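Local coordinates for protein PKS (Streptomyces albus, PDB 4OQJ) that probably catalyses decarboxylative condensation as the ketosynthase domain of a polyketide synthase from oxazolomycin biosynthesis, at residues D86-G91 against Q106-L111; F93-D98 against A177-L182. One frame throughout, in Å; residues are numbered along the deposited sequence.

How the contacts relate
Contacts 1 and 2 lie side by side, their centres about 10 Å apart, in the N-terminal part of the ketosynthase. Each sets part of the connection between strand 75-79 and helix 97-102 against a helix: 105-121 in contact 1, 171-180 in contact 2. They meet directly, with Phe88 CZ 3.7 Å from Phe93 CD2 and Leu111 CD1 3.8 Å from Leu180 CD2, so the apolar parts merge. Both are largely buried, though contact 2 reaches the surface at Gly94 and Lys179. Contact 1 rests on an aromatic ring covered by an arginine chain and involves no other subunit, whereas contact 2 adds a lysine-to-carbonyl bond and borders the dimer interface, where potassium is bound.

Contact 1 of 2, residues D86-G91 against Q106-L111; sequences DKFDAG and QQRQFL
Phe88 lays one face of its ring over the aliphatic part of Arg108, a CH-pi contact in which Arg108 CG sits 3.6 Å from the centroid of the Phe88 ring and only 9° off its normal. Arg108 CB and CD flank that carbon, and CD comes within 3.5 Å of Phe88 CG. The ring extends toward the helix because its CG is anti to the backbone N (chi1 178°). At its far edge the apolar packing continues, with Phe88 CZ 4.0 Å from Leu111 CD2. The contact joins the long loop after strand 75-79 to helix 105-121, within the thiolase-type fold of the ketosynthase.

Polar groups lie toward the Asp86 end. The Arg108 chain bends at chi3, and its guanidinium plane is turned 61° from the ring; NH1 approaches Asp86 O at 3.4 Å, while NE and NH1 donate hydrogen bonds to Ile103 O and His704 O, respectively. Gln109 NE2 comes 3.2 Å from Lys87 O, and Gln109 OE1 accepts a hydrogen bond from Arg31. Within the loop, Lys87 NZ forms a salt bridge to the syn side of Asp86 OD1 at 2.9 Å and another to Asp84, while Asp86 OD2 pairs with Arg703.

Contact 2 of 2, residues F93-D98 against A177-L182; sequences FGITRD and AYKLNL. With K (potassium ion), chain B.
Lys179 extends its methylene chain past the backbone of Phe93 and the side chain of Ile95, with CE 3.8 Å from Ile95 CG1. The chain bends at chi2 (-65°) and is extended beyond it, which carries the ammonium group to the loop. There Lys179 NZ donates a hydrogen bond of 2.7 Å to Phe93 O, arriving nearly in line with the carbonyl (C=O...N 170°). Gly94 O lies farther from the same nitrogen, at 3.7 Å.

The Phe93 side chain adds an apolar part to the contact. Leu180 CD2 meets the edge of the Phe93 ring, 3.9 Å from CE1, and the ring also packs on Leu111 and Glu112 of helix 105-121.

The C-terminal turn of helix 171-180 is thus joined to the segment leading into helix 97-102, where Thr96 is the N-cap. Neighbouring Tyr178 turns to the dimer interface: its OH binds potassium at 2.9 Å, and Ser292 O and Lys294 O of the second subunit complete the site with four waters. Water 1, a potassium ligand, donates to Tyr178 O. The lysine, probably charged, thus ties the helix end to a loop carbonyl, while the adjacent tyrosine commits its oxygen to a metal ion shared between subunits.

Contact 1 of 2, residues D86-G91 against Q106-L111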
# COMPACT_ATOMS: atom_id res chain seq x y z
N ASP A 86 -25.21 10.21 0.25
CA ASP A 86 -25.03 11.65 0.11
C ASP A 86 -24.96 12.41 1.44
O ASP A 86 -24.69 13.61 1.46
CB ASP A 86 -26.19 12.22 -0.72
CG ASP A 86 -27.55 12.03 -0.04
OD1 ASP A 86 -27.76 10.98 0.61
OD2 ASP A 86 -28.40 12.94 -0.13
N LYS A 87 -25.23 11.71 2.54
CA LYS A 87 -25.31 12.36 3.87
C LYS A 87 -23.95 12.38 4.56
O LYS A 87 -23.17 11.44 4.43
CB LYS A 87 -26.33 11.64 4.75
CG LYS A 87 -27.72 11.48 4.12
CD LYS A 87 -28.36 12.82 3.80
CE LYS A 87 -29.84 12.68 3.42
NZ LYS A 87 -30.05 11.71 2.30
N PHE A 88 -23.66 13.46 5.28
CA PHE A 88 -22.36 13.60 5.94
C PHE A 88 -22.39 14.67 7.03
O PHE A 88 -22.87 15.80 6.81
CB PHE A 88 -21.29 13.92 4.90
CG PHE A 88 -19.91 14.14 5.46
CD1 PHE A 88 -19.19 13.10 6.02
CD2 PHE A 88 -19.31 15.40 5.36
CE1 PHE A 88 -17.91 13.30 6.52
CE2 PHE A 88 -18.02 15.62 5.85
CZ PHE A 88 -17.31 14.57 6.43
N ASP A 89 -21.88 14.31 8.21
CA ASP A 89 -21.90 15.22 9.36
C ASP A 89 -20.67 16.11 9.35
O ASP A 89 -19.71 15.90 10.10
CB ASP A 89 -21.97 14.43 10.67
CG ASP A 89 -22.32 15.30 11.87
OD1 ASP A 89 -22.14 16.55 11.84
OD2 ASP A 89 -22.80 14.73 12.87
N ALA A 90 -20.71 17.13 8.50
CA ALA A 90 -19.55 17.97 8.28
C ALA A 90 -19.16 18.72 9.55
O ALA A 90 -17.97 18.89 9.83
CB ALA A 90 -19.81 18.94 7.16
N GLY A 91 -20.15 19.15 10.32
CA GLY A 91 -19.88 19.89 11.55
C GLY A 91 -19.03 19.11 12.53
O GLY A 91 -18.11 19.65 13.15
N GLN A 106 -17.39 8.81 -1.45
CA GLN A 106 -16.68 7.61 -1.00
C GLN A 106 -15.77 7.92 0.20
O GLN A 106 -15.66 7.11 1.12
CB GLN A 106 -15.86 7.02 -2.14
CG GLN A 106 -16.70 6.58 -3.33
CD GLN A 106 -15.87 5.97 -4.42
OE1 GLN A 106 -16.04 4.80 -4.77
NE2 GLN A 106 -14.94 6.75 -4.96
N GLN A 107 -15.13 9.09 0.19
CA GLN A 107 -14.21 9.49 1.26
C GLN A 107 -14.98 9.95 2.48
O GLN A 107 -14.57 9.68 3.61
CB GLN A 107 -13.26 10.60 0.78
CG GLN A 107 -12.35 10.14 -0.35
CD GLN A 107 -11.12 10.98 -0.57
OE1 GLN A 107 -10.61 11.65 0.34
NE2 GLN A 107 -10.61 10.94 -1.80
N ARG A 108 -16.12 10.61 2.27
CA ARG A 108 -16.99 10.99 3.39
C ARG A 108 -17.53 9.77 4.10
O ARG A 108 -17.51 9.69 5.33
CB ARG A 108 -18.15 11.85 2.91
CG ARG A 108 -17.76 13.28 2.56
CD ARG A 108 -18.97 14.04 2.13
NE ARG A 108 -19.10 14.27 0.70
CZ ARG A 108 -20.26 14.34 0.05
NH1 ARG A 108 -21.41 14.08 0.67
NH2 ARG A 108 -20.29 14.66 -1.24
N GLN A 109 -18.03 8.81 3.32
CA GLN A 109 -18.57 7.60 3.90
C GLN A 109 -17.47 6.79 4.59
O GLN A 109 -17.70 6.17 5.63
CB GLN A 109 -19.28 6.77 2.83
CG GLN A 109 -20.57 7.41 2.36
CD GLN A 109 -21.67 7.35 3.39
OE1 GLN A 109 -21.90 6.31 3.99
NE2 GLN A 109 -22.35 8.47 3.61
N PHE A 110 -16.26 6.78 4.02
CA PHE A 110 -15.18 6.02 4.66
C PHE A 110 -14.82 6.66 5.99
O PHE A 110 -14.54 5.97 6.96
CB PHE A 110 -13.91 5.92 3.81
CG PHE A 110 -12.87 5.08 4.48
CD1 PHE A 110 -13.00 3.70 4.53
CD2 PHE A 110 -11.84 5.67 5.18
CE1 PHE A 110 -12.08 2.92 5.21
CE2 PHE A 110 -10.90 4.90 5.86
CZ PHE A 110 -11.02 3.53 5.87
N LEU A 111 -14.82 7.99 6.03
CA LEU A 111 -14.50 8.72 7.25
C LEU A 111 -15.51 8.42 8.35
O LEU A 111 -15.13 8.13 9.49
CB LEU A 111 -14.45 10.24 6.97
CG LEU A 111 -14.22 11.16 8.17
CD1 LEU A 111 -13.01 10.72 9.04
CD2 LEU A 111 -14.03 12.59 7.71

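Contact 2 of 2, residues F93-D98 against A177-L182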
# COMPACT_ATOMS: atom_id res chain seq x y z
N PHE A 93 -16.84 16.94 11.92
CA PHE A 93 -15.46 16.83 11.47
C PHE A 93 -14.82 18.19 11.15
O PHE A 93 -13.72 18.26 10.61
CB PHE A 93 -15.40 15.91 10.26
CG PHE A 93 -15.80 14.51 10.57
CD1 PHE A 93 -15.01 13.71 11.38
CD2 PHE A 93 -17.00 13.99 10.09
CE1 PHE A 93 -15.38 12.41 11.69
CE2 PHE A 93 -17.37 12.70 10.41
CZ PHE A 93 -16.56 11.91 11.20
N GLY A 94 -15.49 19.28 11.50
CA GLY A 94 -14.92 20.60 11.32
C GLY A 94 -14.73 20.96 9.86
O GLY A 94 -13.79 21.65 9.50
N ILE A 95 -15.64 20.48 9.03
CA ILE A 95 -15.57 20.69 7.58
C ILE A 95 -16.68 21.65 7.15
O ILE A 95 -17.82 21.51 7.58
CB ILE A 95 -15.68 19.34 6.84
CG1 ILE A 95 -14.43 18.50 7.11
CG2 ILE A 95 -15.86 19.55 5.34
CD1 ILE A 95 -14.52 17.05 6.66
N THR A 96 -16.35 22.64 6.32
CA THR A 96 -17.35 23.60 5.87
C THR A 96 -18.31 22.95 4.88
O THR A 96 -18.00 21.89 4.33
CB THR A 96 -16.71 24.80 5.18
OG1 THR A 96 -16.12 24.36 3.96
CG2 THR A 96 -15.62 25.42 6.06
N ARG A 97 -19.45 23.59 4.65
CA ARG A 97 -20.41 23.11 3.66
C ARG A 97 -19.79 23.03 2.26
O ARG A 97 -19.98 22.04 1.55
CB ARG A 97 -21.63 24.04 3.59
CG ARG A 97 -22.48 24.10 4.84
CD ARG A 97 -23.87 24.64 4.55
NE ARG A 97 -24.90 23.60 4.61
CZ ARG A 97 -25.28 22.83 3.59
NH1 ARG A 97 -24.73 22.97 2.39
NH2 ARG A 97 -26.22 21.91 3.76
N ASP A 98 -19.08 24.08 1.86
CA ASP A 98 -18.46 24.10 0.54
C ASP A 98 -17.47 22.96 0.40
O ASP A 98 -17.41 22.32 -0.64
CB ASP A 98 -17.76 25.43 0.27
CG ASP A 98 -18.73 26.57 0.02
OD1 ASP A 98 -19.94 26.30 -0.16
OD2 ASP A 98 -18.29 27.75 0.01
N ALA A 177 -6.81 10.09 8.69
CA ALA A 177 -5.77 10.23 9.72
C ALA A 177 -5.83 11.63 10.35
O ALA A 177 -5.72 11.79 11.57
CB ALA A 177 -4.41 9.97 9.13
N TYR A 178 -6.01 12.64 9.51
CA TYR A 178 -6.04 14.02 9.99
C TYR A 178 -7.27 14.31 10.85
O TYR A 178 -7.19 15.03 11.85
CB TYR A 178 -6.00 14.99 8.81
CG TYR A 178 -6.11 16.42 9.25
CD1 TYR A 178 -5.08 17.01 9.98
CD2 TYR A 178 -7.23 17.20 8.95
CE1 TYR A 178 -5.16 18.32 10.42
CE2 TYR A 178 -7.32 18.53 9.38
CZ TYR A 178 -6.27 19.07 10.12
OH TYR A 178 -6.32 20.37 10.58
N LYS A 179 -8.41 13.77 10.46
CA LYS A 179 -9.65 14.10 11.15
C LYS A 179 -9.91 13.22 12.36
O LYS A 179 -10.64 13.64 13.26
CB LYS A 179 -10.82 14.01 10.19
CG LYS A 179 -10.85 15.11 9.15
CD LYS A 179 -11.07 16.47 9.78
CE LYS A 179 -11.16 17.53 8.72
NZ LYS A 179 -11.42 18.86 9.33
N LEU A 180 -9.35 12.01 12.38
CA LEU A 180 -9.51 11.10 13.52
C LEU A 180 -8.30 11.04 14.46
O LEU A 180 -8.39 10.46 15.54
CB LEU A 180 -9.82 9.68 13.03
CG LEU A 180 -11.07 9.51 12.16
CD1 LEU A 180 -11.41 8.03 12.02
CD2 LEU A 180 -12.25 10.27 12.72
N ASN A 181 -7.18 11.64 14.05
CA ASN A 181 -5.87 11.60 14.75
C ASN A 181 -5.19 10.23 14.73
O ASN A 181 -4.88 9.65 15.77
CB ASN A 181 -5.98 12.06 16.21
CG ASN A 181 -4.62 12.41 16.80
OD1 ASN A 181 -3.77 13.01 16.13
ND2 ASN A 181 -4.39 12.02 18.05
N LEU A 182 -4.92 9.73 13.53
CA LEU A 182 -4.22 8.47 13.35
C LEU A 182 -2.80 8.83 12.94
O LEU A 182 -2.61 9.48 11.91
CB LEU A 182 -4.91 7.60 12.29
CG LEU A 182 -6.43 7.48 12.41
CD1 LEU A 182 -6.98 6.53 11.38
CD2 LEU A 182 -6.84 7.04 13.83
K K B . -6.21 20.08 13.48
O HOH W 1 -7.93 17.74 12.64
O HOH W 2 -7.25 22.98 12.69
O HOH W 3 -5.09 21.16 16.23
O HOH W 4 -7.68 19.57 15.89